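Local coordinates for protein racemase (Pseudovibrio sp. JE062, PDB 3MKC) that is named a racemase and belongs to the enolase superfamily, pairing a mandelate racemase/muconate lactonizing enzyme-type N-terminal domain with a TIM-barrel-like C-terminal domain, at residues T31-V36 with Y43-A48; L114-G119 with P372-D377. All blocks are in the same frame, centred on the assembly; numbering follows the deposited sequence.

Interaction 1: residues T31-V36 with Y43-A48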
loop_
_atom_site.group_PDB
_atom_site.type_symbol
_atom_site.label_atom_id
_atom_site.label_comp_id
_atom_site.label_asym_id
_atom_site.label_seq_id
_atom_site.Cartn_x
_atom_site.Cartn_y
_atom_site.Cartn_z
ATOM N N THR A 31 3.049 10.863 8.700
ATOM C CA THR A 31 1.926 9.964 8.621
ATOM C C THR A 31 0.892 10.419 9.633
ATOM O O THR A 31 1.091 11.402 10.360
ATOM C CB THR A 31 2.331 8.505 8.926
ATOM O OG1 THR A 31 1.237 7.638 8.608
ATOM C CG2 THR A 31 2.685 8.335 10.407
ATOM N N VAL A 32 -0.226 9.715 9.658
ATOM C CA VAL A 32 -1.277 10.027 10.590
ATOM C C VAL A 32 -1.694 8.718 11.219
ATOM O O VAL A 32 -2.365 7.902 10.590
ATOM C CB VAL A 32 -2.475 10.668 9.885
ATOM C CG1 VAL A 32 -3.524 11.045 10.900
ATOM C CG2 VAL A 32 -2.012 11.887 9.106
ATOM N N VAL A 33 -1.264 8.501 12.454
ATOM C CA VAL A 33 -1.622 7.279 13.149
ATOM C C VAL A 33 -3.070 7.358 13.587
ATOM O O VAL A 33 -3.529 8.400 14.054
ATOM C CB VAL A 33 -0.752 7.066 14.403
ATOM C CG1 VAL A 33 -1.217 5.821 15.149
ATOM C CG2 VAL A 33 0.706 6.937 14.005
ATOM N N VAL A 34 -3.797 6.264 13.409
ATOM C CA VAL A 34 -5.180 6.206 13.835
ATOM C C VAL A 34 -5.255 5.198 14.976
ATOM O O VAL A 34 -4.963 4.015 14.790
ATOM C CB VAL A 34 -6.112 5.743 12.703
ATOM C CG1 VAL A 34 -7.536 5.603 13.238
ATOM C CG2 VAL A 34 -6.062 6.733 11.553
ATOM N N LYS A 35 -5.637 5.669 16.158
ATOM C CA LYS A 35 -5.743 4.805 17.324
ATOM C C LYS A 35 -7.202 4.653 17.743
ATOM O O LYS A 35 -7.847 5.627 18.142
ATOM C CB LYS A 35 -4.930 5.400 18.473
ATOM C CG LYS A 35 -4.777 4.520 19.705
ATOM C CD LYS A 35 -3.973 5.280 20.759
ATOM C CE LYS A 35 -3.601 4.424 21.950
ATOM N NZ LYS A 35 -2.610 5.138 22.819
ATOM N N VAL A 36 -7.723 3.433 17.642
ATOM C CA VAL A 36 -9.101 3.151 18.031
ATOM C C VAL A 36 -9.043 2.389 19.354
ATOM O O VAL A 36 -8.474 1.303 19.432
ATOM C CB VAL A 36 -9.825 2.291 16.968
ATOM C CG1 VAL A 36 -11.271 2.074 17.366
ATOM C CG2 VAL A 36 -9.751 2.978 15.608
ATOM N N TYR A 43 -6.538 -1.146 22.288
ATOM C CA TYR A 43 -6.568 -0.308 21.095
ATOM C C TYR A 43 -5.974 -0.955 19.849
ATOM O O TYR A 43 -5.230 -1.938 19.925
ATOM C CB TYR A 43 -5.868 1.028 21.376
ATOM C CG TYR A 43 -4.409 0.910 21.744
ATOM C CD1 TYR A 43 -3.443 0.665 20.772
ATOM C CD2 TYR A 43 -3.988 1.051 23.072
ATOM C CE1 TYR A 43 -2.094 0.567 21.103
ATOM C CE2 TYR A 43 -2.641 0.952 23.415
ATOM C CZ TYR A 43 -1.699 0.713 22.424
ATOM O OH TYR A 43 -0.359 0.654 22.736
ATOM N N GLY A 44 -6.341 -0.395 18.701
ATOM C CA GLY A 44 -5.865 -0.871 17.419
ATOM C C GLY A 44 -5.201 0.290 16.703
ATOM O O GLY A 44 -5.625 1.443 16.844
ATOM N N LEU A 45 -4.171 -0.013 15.926
ATOM C CA LEU A 45 -3.427 1.006 15.211
ATOM C C LEU A 45 -3.529 0.871 13.700
ATOM O O LEU A 45 -3.423 -0.224 13.155
ATOM C CB LEU A 45 -1.952 0.940 15.610
ATOM C CG LEU A 45 -1.660 1.171 17.093
ATOM C CD1 LEU A 45 -0.233 0.772 17.409
ATOM C CD2 LEU A 45 -1.905 2.633 17.427
ATOM N N GLY A 46 -3.735 2.005 13.041
ATOM C CA GLY A 46 -3.818 2.038 11.594
ATOM C C GLY A 46 -3.193 3.355 11.194
ATOM O O GLY A 46 -2.723 4.092 12.053
ATOM N N GLU A 47 -3.143 3.660 9.906
ATOM C CA GLU A 47 -2.598 4.943 9.507
ATOM C C GLU A 47 -3.224 5.386 8.194
ATOM O O GLU A 47 -3.616 4.555 7.368
ATOM C CB GLU A 47 -1.064 4.896 9.419
ATOM C CG GLU A 47 -0.481 4.170 8.235
ATOM C CD GLU A 47 1.038 4.120 8.287
ATOM O OE1 GLU A 47 1.650 5.000 8.928
ATOM O OE2 GLU A 47 1.622 3.205 7.677
ATOM N N ALA A 48 -3.344 6.700 8.036
ATOM C CA ALA A 48 -3.946 7.296 6.851
ATOM C C ALA A 48 -2.954 8.138 6.060
ATOM O O ALA A 48 -2.065 8.773 6.632
ATOM C CB ALA A 48 -5.138 8.153 7.266
#

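Interaction 2: residues L114-G119 with P372-D377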
loop_
_atom_site.group_PDB
_atom_site.type_symbol
_atom_site.label_atom_id
_atom_site.label_comp_id
_atom_site.label_asym_id
_atom_site.label_seq_id
_atom_site.Cartn_x
_atom_site.Cartn_y
_atom_site.Cartn_z
ATOM N N LEU A 114 -9.168 -1.209 12.872
ATOM C CA LEU A 114 -10.181 -2.130 13.369
ATOM C C LEU A 114 -9.685 -3.563 13.290
ATOM O O LEU A 114 -10.005 -4.384 14.142
ATOM C CB LEU A 114 -11.483 -1.982 12.581
ATOM C CG LEU A 114 -12.238 -0.680 12.857
ATOM C CD1 LEU A 114 -13.463 -0.608 11.967
ATOM C CD2 LEU A 114 -12.632 -0.613 14.331
ATOM N N TYR A 115 -8.897 -3.866 12.264
ATOM C CA TYR A 115 -8.363 -5.212 12.133
ATOM C C TYR A 115 -7.404 -5.479 13.285
ATOM O O TYR A 115 -7.330 -6.592 13.800
ATOM C CB TYR A 115 -7.651 -5.368 10.785
ATOM C CG TYR A 115 -8.620 -5.621 9.656
ATOM C CD1 TYR A 115 -9.109 -6.904 9.410
ATOM C CD2 TYR A 115 -9.116 -4.570 8.886
ATOM C CE1 TYR A 115 -10.071 -7.133 8.435
ATOM C CE2 TYR A 115 -10.083 -4.789 7.904
ATOM C CZ TYR A 115 -10.556 -6.070 7.690
ATOM O OH TYR A 115 -11.540 -6.294 6.753
ATOM N N ASP A 116 -6.673 -4.447 13.696
ATOM C CA ASP A 116 -5.727 -4.596 14.793
ATOM C C ASP A 116 -6.509 -4.758 16.091
ATOM O O ASP A 116 -6.234 -5.659 16.881
ATOM C CB ASP A 116 -4.803 -3.377 14.858
ATOM C CG ASP A 116 -3.636 -3.564 15.823
ATOM O OD1 ASP A 116 -3.145 -4.704 15.954
ATOM O OD2 ASP A 116 -3.197 -2.565 16.430
ATOM N N LEU A 117 -7.497 -3.897 16.299
ATOM C CA LEU A 117 -8.306 -3.959 17.511
ATOM C C LEU A 117 -9.116 -5.250 17.622
ATOM O O LEU A 117 -9.064 -5.930 18.646
ATOM C CB LEU A 117 -9.238 -2.750 17.577
ATOM C CG LEU A 117 -10.220 -2.694 18.743
ATOM C CD1 LEU A 117 -9.480 -2.922 20.066
ATOM C CD2 LEU A 117 -10.925 -1.341 18.734
ATOM N N ALA A 118 -9.857 -5.595 16.570
ATOM C CA ALA A 118 -10.678 -6.807 16.580
ATOM C C ALA A 118 -9.835 -8.051 16.843
ATOM O O ALA A 118 -10.254 -8.962 17.562
ATOM C CB ALA A 118 -11.418 -6.954 15.250
ATOM N N GLY A 119 -8.650 -8.087 16.246
ATOM C CA GLY A 119 -7.772 -9.225 16.435
ATOM C C GLY A 119 -7.305 -9.304 17.874
ATOM O O GLY A 119 -7.312 -10.373 18.484
ATOM N N PRO A 372 -1.640 -11.275 17.838
ATOM C CA PRO A 372 -3.031 -10.865 17.625
ATOM C C PRO A 372 -3.053 -9.580 16.804
ATOM O O PRO A 372 -2.088 -8.817 16.818
ATOM C CB PRO A 372 -3.545 -10.637 19.043
ATOM C CG PRO A 372 -2.744 -11.619 19.853
ATOM C CD PRO A 372 -1.359 -11.438 19.278
ATOM N N GLY A 373 -4.155 -9.338 16.098
ATOM C CA GLY A 373 -4.254 -8.136 15.290
ATOM C C GLY A 373 -3.128 -7.979 14.285
ATOM O O GLY A 373 -2.726 -8.942 13.633
ATOM N N LEU A 374 -2.614 -6.759 14.158
ATOM C CA LEU A 374 -1.535 -6.487 13.217
ATOM C C LEU A 374 -0.157 -6.758 13.799
ATOM O O LEU A 374 0.852 -6.654 13.103
ATOM C CB LEU A 374 -1.620 -5.041 12.724
ATOM C CG LEU A 374 -2.819 -4.765 11.814
ATOM C CD1 LEU A 374 -2.849 -3.298 11.424
ATOM C CD2 LEU A 374 -2.731 -5.641 10.572
ATOM N N GLY A 375 -0.119 -7.101 15.081
ATOM C CA GLY A 375 1.148 -7.405 15.724
ATOM C C GLY A 375 2.119 -6.248 15.790
ATOM O O GLY A 375 3.295 -6.391 15.456
ATOM N N ILE A 376 1.634 -5.093 16.222
ATOM C CA ILE A 376 2.494 -3.926 16.331
ATOM C C ILE A 376 2.059 -3.017 17.463
ATOM O O ILE A 376 0.931 -3.107 17.960
ATOM C CB ILE A 376 2.475 -3.078 15.044
ATOM C CG1 ILE A 376 1.027 -2.755 14.668
ATOM C CG2 ILE A 376 3.211 -3.798 13.926
ATOM C CD1 ILE A 376 0.907 -1.842 13.456
ATOM N N ASP A 377 2.969 -2.138 17.864
ATOM C CA ASP A 377 2.675 -1.174 18.907
ATOM C C ASP A 377 3.539 0.059 18.698
ATOM O O ASP A 377 4.622 -0.011 18.104
ATOM C CB ASP A 377 2.929 -1.771 20.290
ATOM C CG ASP A 377 2.046 -1.152 21.360
ATOM O OD1 ASP A 377 1.299 -0.199 21.041
ATOM O OD2 ASP A 377 2.096 -1.617 22.518
HETATM O O HOH W 1 -1.621 -2.210 18.510
HETATM O O HOH W 2 -0.916 -5.216 17.377
#

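Interaction 1: residues T31-V36 with Y43-A48
The extended chain of Lys35 brings CE over one face of the Tyr43 ring, toward its rim, 3.7 Å from the centroid in a CH-pi contact. Lys35 NZ stands 4.4 Å from the centroid of the Tyr43 ring, 18° off the normal, a cation-pi geometry. Beside them, Leu45 CD2 packs against Val33 CG1 at 4.0 Å. At the other end of the ladder Thr31 OG1 donates to Glu47 OE1 (2.7 Å), approaching from above the carboxylate plane. The hydroxyl of Thr31 is turned to the neighbouring strand by a chi1 of -170°, which sets OG1 opposite the backbone N. Thr318 and Thr321 also bond this buried carboxylate, at OE1 and OE2 respectively.

Beneath these side chains runs an antiparallel beta ladder. Val34 N to Gly46 O (2.8 Å) is nearly straight at 175°, and the Val36–Gly44 pair is joined by bonds in both directions.

Strands 29-38 and 43-48 form a beta hairpin in the three-stranded antiparallel sheet of the N-terminal domain. Strand 12-22 flanks 29-38 on its other edge, while Val34 and Val36, on the face away from Lys35, pack on helix 102-122, and Val32 meets helix 52-59.

Interaction 2: residues L114-G119 with P372-D377
Asp116 reaches from its helix into the turn at Leu374, where its carboxylate gathers most of the polar contacts between the two segments. Leu374 N donates to Asp116 OD1 over 2.8 Å, with an N-H...O angle of 163°. The amide meets the oxygen on the anti side, 28° out of the carboxylate plane. Asp116 holds CG anti to its own backbone N (chi1 -170°), a torsion that carries the carboxylate to the turn.

Two waters extend this grip to Ile376. One bridges Asp116 OD1 (2.7 Å) and Ile376 N, from which it accepts, while the other lies between Asp116 OD2 (2.6 Å) and Ile376 O. Asp116 thus addresses both backbone polar groups of Ile376 through solvent, and OD2 additionally accepts a bond from Leu45 N of strand 43-48. These several partners would be expected to stabilise the carboxylate as an anion.

The receiving backbone is a type II' beta turn from Pro372 to Gly375, closed by Gly375 N to Pro372 O. Gly373 supplies its positive phi and runs close against the helix: its CA makes a CA-H...O contact of 3.5 Å with Asp116 O, and its CA lies 3.9 Å from that of Gly119. The backbones come this close because both positions are glycine.

Carbon packing is modest. Leu374 crosses Asp116 obliquely, its CG 3.9 Å from Asp116 CB. Separately, Pro372 CB makes a van der Waals contact with the carbonyl of Gly119.

The contact joins helix 102-122 of the N-terminal domain to the loop between strands 366-367 and 377-378. Leu374 and Ile376 also pack on helix 319-331, whereas Tyr115, the residue before Asp116, touches Ile83 of helix 83-93.

From the N terminus, interaction 1 comes first and closes a short loop: strand 29-38 turns back through a four-residue connection into strand 43-48. Interaction 2 opens later, on helix 102-122, and closes across 252 intervening residues, most of the chain, when the segment 372-377 returns to the helix. The two follow one another in series, neither nested nor crossed, yet their centres lie about 11 Å apart and they touch directly. Tyr43 OH probably bonds Asp377 OD1, and Leu45 O packs against Leu374 CD1. Hairpin, helix and late C-terminal segment are thereby tied together where the N-terminal domain meets the barrel-like domain.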